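Local coordinates for protein benzyl alcohol dehydrogenase (Acinetobacter calcoaceticus, PDB 1F8F) that probably catalyses the NAD-dependent oxidation of benzyl alcohol and related aromatic alcohols to aldehydes, as a zinc-containing alcohol dehydrogenase with a Rossmann-fold coenzyme domain, at residues V202-L207 against L228-Q233; S193-G198 against A249-I254. All blocks are in the same frame, centred on the assembly; numbering follows the deposited sequence.

In the fold
The coenzyme domain of this dehydrogenase illustrates how a Rossmann fold layers helices on both faces of one parallel sheet. Strand 193-197 lies inside the sheet, between strands 217-222 and 259-264, and runs on through a glycine turn into helix 201-213. Interaction 1 pairs that helix with helix 225-234 on one face; interaction 2 sets helix 247-254 against the strand on the opposite face. Their centres lie about 14 Å apart, and along the chain interaction 1 is nested within the loop closed by interaction 2. Gly-203 also packs on Thr-196; Gly-198 touches NAD and Val-202 bonds its phosphate, so the two contacts flank the turn that receives the pyrophosphate.

Interaction 1 of 2, residues V202-L207 against L228-Q233; sequences VGLSAL and LELAKQ. With NAD (nicotinamide-adenine-dinucleotide), chain F.
Leu-204 packs against Leu-230 and Ala-231 in a purely apolar contact between two nearly parallel helices, 201-213 and 225-234, on one face of the Rossmann sheet. The axes of the short segments cross at -17° and come no closer than 10.7 Å, a gap bridged mainly by the forked end of Leu-204. Its CD2 presses on Ala-231 CB at 3.5 Å, tighter than an ordinary methyl contact, while the other branch, CD1, meets Leu-230 CD2 at 3.7 Å. Leu-230 begins to one side of the neighbouring helix, but with CG anti to its own backbone N (chi1 173°) its end swings in, and the two leucines cross obliquely. One turn on, Leu-207 CD2 comes more loosely to Ala-231 O, 4.3 Å away. Beneath the pair lies strand 217-222, where Ala-220 meets Ala-231 and Ile-218 meets Leu-207. At the start of the first helix, Val-202 N gives a nearly straight hydrogen bond of 3.0 Å (167°) to NAD O1N, a nicotinamide-side phosphate oxygen that the helix end would probably help stabilise. With no hydrogen bond between the segments, van der Waals packing alone joins the phosphate-binding helix to its neighbour here.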
loop_
_atom_site.group_PDB
_atom_site.type_symbol
_atom_site.label_atom_id
_atom_site.label_comp_id
_atom_site.label_asym_id
_atom_site.label_seq_id
_atom_site.Cartn_x
_atom_site.Cartn_y
_atom_site.Cartn_z
ATOM N N VAL A 202 -3.674 -22.023 16.253
ATOM C CA VAL A 202 -3.313 -20.773 15.627
ATOM C C VAL A 202 -2.702 -21.059 14.246
ATOM O O VAL A 202 -3.164 -20.574 13.221
ATOM C CB VAL A 202 -2.309 -19.948 16.469
ATOM C CG1 VAL A 202 -1.823 -18.729 15.649
ATOM C CG2 VAL A 202 -2.856 -19.443 17.811
ATOM N N GLY A 203 -1.683 -21.908 14.156
ATOM C CA GLY A 203 -1.022 -22.236 12.894
ATOM C C GLY A 203 -1.931 -22.796 11.810
ATOM O O GLY A 203 -1.899 -22.461 10.588
ATOM N N LEU A 204 -2.799 -23.709 12.224
ATOM C CA LEU A 204 -3.706 -24.424 11.328
ATOM C C LEU A 204 -4.800 -23.487 10.906
ATOM O O LEU A 204 -5.214 -23.604 9.771
ATOM C CB LEU A 204 -4.192 -25.733 11.964
ATOM C CG LEU A 204 -3.310 -26.942 12.139
ATOM C CD1 LEU A 204 -4.152 -28.157 12.664
ATOM C CD2 LEU A 204 -2.671 -27.414 10.834
ATOM N N SER A 205 -5.185 -22.478 11.733
ATOM C CA SER A 205 -6.099 -21.448 11.277
ATOM C C SER A 205 -5.442 -20.652 10.139
ATOM O O SER A 205 -6.016 -20.405 9.062
ATOM C CB SER A 205 -6.543 -20.504 12.399
ATOM O OG SER A 205 -7.320 -21.123 13.404
ATOM N N ALA A 206 -4.186 -20.313 10.285
ATOM C CA ALA A 206 -3.410 -19.565 9.273
ATOM C C ALA A 206 -3.259 -20.385 8.010
ATOM O O ALA A 206 -3.222 -19.804 6.925
ATOM C CB ALA A 206 -2.014 -19.182 9.825
ATOM N N LEU A 207 -3.038 -21.716 8.222
ATOM C CA LEU A 207 -2.886 -22.574 7.045
ATOM C C LEU A 207 -4.197 -22.570 6.225
ATOM O O LEU A 207 -4.125 -22.404 5.016
ATOM C CB LEU A 207 -2.485 -23.998 7.399
ATOM C CG LEU A 207 -2.437 -24.940 6.179
ATOM C CD1 LEU A 207 -1.138 -25.717 6.284
ATOM C CD2 LEU A 207 -3.699 -25.784 6.094
ATOM N N LEU A 228 0.822 -32.943 12.438
ATOM C CA LEU A 228 1.311 -32.874 11.060
ATOM C C LEU A 228 0.385 -33.710 10.159
ATOM O O LEU A 228 0.234 -33.364 8.982
ATOM C CB LEU A 228 2.730 -33.342 10.814
ATOM C CG LEU A 228 3.957 -32.640 11.327
ATOM C CD1 LEU A 228 5.232 -33.432 11.047
ATOM C CD2 LEU A 228 4.164 -31.216 10.754
ATOM N N GLU A 229 -0.254 -34.754 10.683
ATOM C CA GLU A 229 -1.137 -35.488 9.795
ATOM C C GLU A 229 -2.429 -34.733 9.508
ATOM O O GLU A 229 -2.985 -34.814 8.419
ATOM C CB GLU A 229 -1.496 -36.906 10.334
ATOM C CG GLU A 229 -0.212 -37.524 10.912
ATOM C CD GLU A 229 0.324 -38.556 9.940
ATOM O OE1 GLU A 229 0.338 -39.780 10.233
ATOM O OE2 GLU A 229 0.692 -38.173 8.818
ATOM N N LEU A 230 -2.878 -33.987 10.514
ATOM C CA LEU A 230 -4.091 -33.202 10.388
ATOM C C LEU A 230 -3.781 -32.059 9.432
ATOM O O LEU A 230 -4.582 -31.745 8.527
ATOM C CB LEU A 230 -4.601 -32.672 11.749
ATOM C CG LEU A 230 -5.772 -31.694 11.801
ATOM C CD1 LEU A 230 -7.063 -32.337 11.236
ATOM C CD2 LEU A 230 -6.150 -31.242 13.202
ATOM N N ALA A 231 -2.597 -31.450 9.534
ATOM C CA ALA A 231 -2.358 -30.322 8.618
ATOM C C ALA A 231 -2.546 -30.695 7.159
ATOM O O ALA A 231 -3.239 -30.049 6.377
ATOM C CB ALA A 231 -0.981 -29.717 8.858
ATOM N N LYS A 232 -1.912 -31.780 6.768
ATOM C CA LYS A 232 -1.948 -32.396 5.462
ATOM C C LYS A 232 -3.351 -32.748 4.983
ATOM O O LYS A 232 -3.678 -32.596 3.809
ATOM C CB LYS A 232 -1.230 -33.748 5.621
ATOM C CG LYS A 232 -0.122 -33.993 4.648
ATOM C CD LYS A 232 -0.646 -34.086 3.211
ATOM C CE LYS A 232 0.564 -33.624 2.363
ATOM N NZ LYS A 232 0.084 -33.203 1.026
ATOM N N GLN A 233 -4.177 -33.276 5.892
ATOM C CA GLN A 233 -5.580 -33.562 5.641
ATOM C C GLN A 233 -6.301 -32.215 5.476
ATOM O O GLN A 233 -7.278 -32.161 4.718
ATOM C CB GLN A 233 -6.181 -34.427 6.744
ATOM C CG GLN A 233 -5.516 -35.758 7.057
ATOM C CD GLN A 233 -6.006 -36.416 8.332
ATOM O OE1 GLN A 233 -6.791 -35.810 9.060
ATOM N NE2 GLN A 233 -5.639 -37.655 8.647
HETATM P PA NAD F . -0.920 -24.730 20.709
HETATM O O1A NAD F . -2.244 -25.278 20.277
HETATM O O2A NAD F . -0.299 -25.305 21.910
HETATM O O5B NAD F . 0.078 -24.659 19.477
HETATM C C5B NAD F . 1.503 -24.416 19.399
HETATM C C4B NAD F . 2.212 -25.559 18.685
HETATM O O4B NAD F . 3.660 -25.332 18.746
HETATM C C3B NAD F . 1.983 -26.978 19.234
HETATM O O3B NAD F . 1.310 -27.810 18.298
HETATM C C2B NAD F . 3.369 -27.554 19.510
HETATM O O2B NAD F . 3.559 -28.914 19.098
HETATM C C1B NAD F . 4.263 -26.612 18.685
HETATM N N9A NAD F . 5.639 -26.508 19.158
HETATM C C8A NAD F . 6.101 -26.188 20.409
HETATM N N7A NAD F . 7.432 -26.182 20.486
HETATM C C5A NAD F . 7.840 -26.534 19.211
HETATM C C6A NAD F . 9.112 -26.709 18.636
HETATM N N6A NAD F . 10.271 -26.543 19.266
HETATM N N1A NAD F . 9.162 -27.048 17.322
HETATM C C2A NAD F . 7.987 -27.224 16.641
HETATM N N3A NAD F . 6.772 -27.082 17.079
HETATM C C4A NAD F . 6.758 -26.744 18.381
HETATM O O3 NAD F . -1.165 -23.135 20.945
HETATM P PN NAD F . -2.091 -22.184 20.062
HETATM O O1N NAD F . -1.962 -22.507 18.629
HETATM O O2N NAD F . -3.471 -22.256 20.563
HETATM O O5D NAD F . -1.403 -20.758 20.436
HETATM C C5D NAD F . -0.179 -20.385 19.780
HETATM C C4D NAD F . 0.607 -19.326 20.463
HETATM O O4D NAD F . 0.168 -17.977 20.102
HETATM C C3D NAD F . 0.837 -19.315 21.979
HETATM O O3D NAD F . 2.105 -18.683 22.244
HETATM C C2D NAD F . -0.254 -18.322 22.404
HETATM O O2D NAD F . -0.128 -17.846 23.735
HETATM C C1D NAD F . 0.071 -17.259 21.343
HETATM N N1N NAD F . -1.066 -16.364 21.151
HETATM C C2N NAD F . -0.771 -15.132 20.662
HETATM C C3N NAD F . -1.815 -14.263 20.409
HETATM C C7N NAD F . -1.600 -12.823 19.824
HETATM O O7N NAD F . -2.574 -12.091 19.655
HETATM N N7N NAD F . -0.289 -12.498 19.538
HETATM C C4N NAD F . -3.168 -14.661 20.624
HETATM C C5N NAD F . -3.306 -16.065 20.559
HETATM C C6N NAD F . -2.314 -16.983 20.831
#

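Interaction 2 of 2, residues S193-G198 against A249-I254; sequences SFVTWG and AAIKEI. Unlike the reference sequence in segment 193-198: Phe-194 (reference Leu).
Glu-253 N bonds to Ala-249 O at 3.0 Å, closing the helical turn that presents Ile-251 to Val-195 and Trp-197 of strand 193-197. Between helix and strand the contact is apolar, and it rests on a single methyl. Ile-251 CD1 sits 3.4 Å from Trp-197 CZ2 and 3.8 Å from its CH2, approaching the six-membered part of the indole obliquely; the same methyl lies 4.0 Å from Val-195 CG2. Two torsions set this up: Ile-251 sends CG1 anti to its carbonyl carbon (chi1 -61°) with the chain extended beyond, and Trp-197, with CG beside its backbone N and opposite the carbonyl carbon (chi1 -69°), brings its ring end toward the helix. Val-195 CG2 also lies above one face of the indole, offset toward the rim. Val-259 of the adjoining strand and Ile-240 of the outermost strand 238-241 add to the apolar surroundings of Ile-251. Thr-196 points to the other side of the sheet, where its OG1 donates a 3.1 Å bond to Gly-198 O in the carbonyl plane, tying the strand end to the turn. Gly-198, with its positive phi (104°), touches NAD and opens the probable GxGxxG motif of the Rossmann strand-turn-helix.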
loop_
_atom_site.group_PDB
_atom_site.type_symbol
_atom_site.label_atom_id
_atom_site.label_comp_id
_atom_site.label_asym_id
_atom_site.label_seq_id
_atom_site.Cartn_x
_atom_site.Cartn_y
_atom_site.Cartn_z
ATOM N N SER A 193 4.228 -18.869 -1.891
ATOM C CA SER A 193 4.612 -19.903 -0.925
ATOM C C SER A 193 4.502 -19.357 0.496
ATOM O O SER A 193 4.940 -18.221 0.775
ATOM C CB SER A 193 6.055 -20.331 -1.241
ATOM O OG SER A 193 7.026 -19.366 -0.894
ATOM N N PHE A 194 3.889 -20.149 1.380
ATOM C CA PHE A 194 3.658 -19.847 2.790
ATOM C C PHE A 194 4.074 -20.992 3.715
ATOM O O PHE A 194 3.849 -22.185 3.420
ATOM C CB PHE A 194 2.136 -19.654 3.005
ATOM C CG PHE A 194 1.731 -19.462 4.449
ATOM C CD1 PHE A 194 2.013 -18.265 5.121
ATOM C CD2 PHE A 194 1.085 -20.506 5.137
ATOM C CE1 PHE A 194 1.630 -18.138 6.437
ATOM C CE2 PHE A 194 0.732 -20.314 6.458
ATOM C CZ PHE A 194 0.996 -19.140 7.122
ATOM N N VAL A 195 4.539 -20.709 4.926
ATOM C CA VAL A 195 4.866 -21.778 5.892
ATOM C C VAL A 195 4.347 -21.356 7.272
ATOM O O VAL A 195 4.555 -20.201 7.630
ATOM C CB VAL A 195 6.381 -22.071 6.081
ATOM C CG1 VAL A 195 7.189 -20.812 6.442
ATOM C CG2 VAL A 195 6.671 -23.126 7.171
ATOM N N THR A 196 3.781 -22.309 8.029
ATOM C CA THR A 196 3.440 -21.995 9.405
ATOM C C THR A 196 4.376 -22.694 10.399
ATOM O O THR A 196 4.231 -23.970 10.437
ATOM C CB THR A 196 2.015 -22.307 9.856
ATOM O OG1 THR A 196 2.011 -22.039 11.301
ATOM C CG2 THR A 196 1.495 -23.701 9.629
ATOM N N TRP A 197 5.149 -22.000 11.198
ATOM C CA TRP A 197 5.961 -22.727 12.190
ATOM C C TRP A 197 5.090 -23.037 13.389
ATOM O O TRP A 197 4.683 -22.195 14.212
ATOM C CB TRP A 197 7.159 -21.787 12.499
ATOM C CG TRP A 197 8.153 -21.588 11.389
ATOM C CD1 TRP A 197 8.102 -20.619 10.406
ATOM C CD2 TRP A 197 9.338 -22.363 11.140
ATOM N NE1 TRP A 197 9.185 -20.785 9.565
ATOM C CE2 TRP A 197 9.946 -21.848 9.980
ATOM C CE3 TRP A 197 9.954 -23.444 11.781
ATOM C CZ2 TRP A 197 11.160 -22.326 9.466
ATOM C CZ3 TRP A 197 11.107 -23.972 11.261
ATOM C CH2 TRP A 197 11.734 -23.376 10.133
ATOM N N GLY A 198 4.780 -24.326 13.630
ATOM C CA GLY A 198 3.952 -24.752 14.771
ATOM C C GLY A 198 2.561 -25.076 14.213
ATOM O O GLY A 198 2.023 -24.263 13.433
ATOM N N ALA A 249 16.597 -26.145 5.388
ATOM C CA ALA A 249 17.092 -26.749 4.174
ATOM C C ALA A 249 15.890 -27.333 3.411
ATOM O O ALA A 249 15.865 -27.132 2.210
ATOM C CB ALA A 249 18.084 -27.863 4.472
ATOM N N ALA A 250 14.994 -27.975 4.171
ATOM C CA ALA A 250 13.832 -28.517 3.466
ATOM C C ALA A 250 13.038 -27.350 2.875
ATOM O O ALA A 250 12.763 -27.339 1.673
ATOM C CB ALA A 250 13.046 -29.448 4.383
ATOM N N ILE A 251 12.642 -26.351 3.641
ATOM C CA ILE A 251 11.883 -25.210 3.085
ATOM C C ILE A 251 12.630 -24.621 1.918
ATOM O O ILE A 251 11.969 -24.382 0.900
ATOM C CB ILE A 251 11.590 -24.114 4.147
ATOM C CG1 ILE A 251 10.761 -24.689 5.269
ATOM C CG2 ILE A 251 10.867 -22.924 3.495
ATOM C CD1 ILE A 251 10.537 -24.008 6.560
ATOM N N LYS A 252 13.938 -24.377 1.916
ATOM C CA LYS A 252 14.606 -23.754 0.766
ATOM C C LYS A 252 14.579 -24.581 -0.504
ATOM O O LYS A 252 14.342 -24.037 -1.629
ATOM C CB LYS A 252 16.054 -23.419 1.144
ATOM C CG LYS A 252 16.305 -22.010 1.689
ATOM C CD LYS A 252 17.606 -21.978 2.470
ATOM C CE LYS A 252 17.857 -20.645 3.131
ATOM N NZ LYS A 252 18.778 -19.751 2.355
ATOM N N GLU A 253 14.743 -25.927 -0.349
ATOM C CA GLU A 253 14.670 -26.764 -1.587
ATOM C C GLU A 253 13.264 -26.833 -2.144
ATOM O O GLU A 253 13.071 -26.785 -3.367
ATOM C CB GLU A 253 15.315 -28.133 -1.376
ATOM C CG GLU A 253 14.730 -29.085 -0.355
ATOM C CD GLU A 253 15.631 -30.063 0.386
ATOM O OE1 GLU A 253 16.867 -30.124 0.208
ATOM O OE2 GLU A 253 15.177 -30.899 1.229
ATOM N N ILE A 254 12.236 -26.942 -1.314
ATOM C CA ILE A 254 10.837 -27.014 -1.734
ATOM C C ILE A 254 10.401 -25.736 -2.463
ATOM O O ILE A 254 9.642 -25.832 -3.446
ATOM C CB ILE A 254 9.932 -27.183 -0.485
ATOM C CG1 ILE A 254 10.119 -28.606 0.118
ATOM C CG2 ILE A 254 8.437 -26.970 -0.714
ATOM C CD1 ILE A 254 9.433 -28.823 1.485
#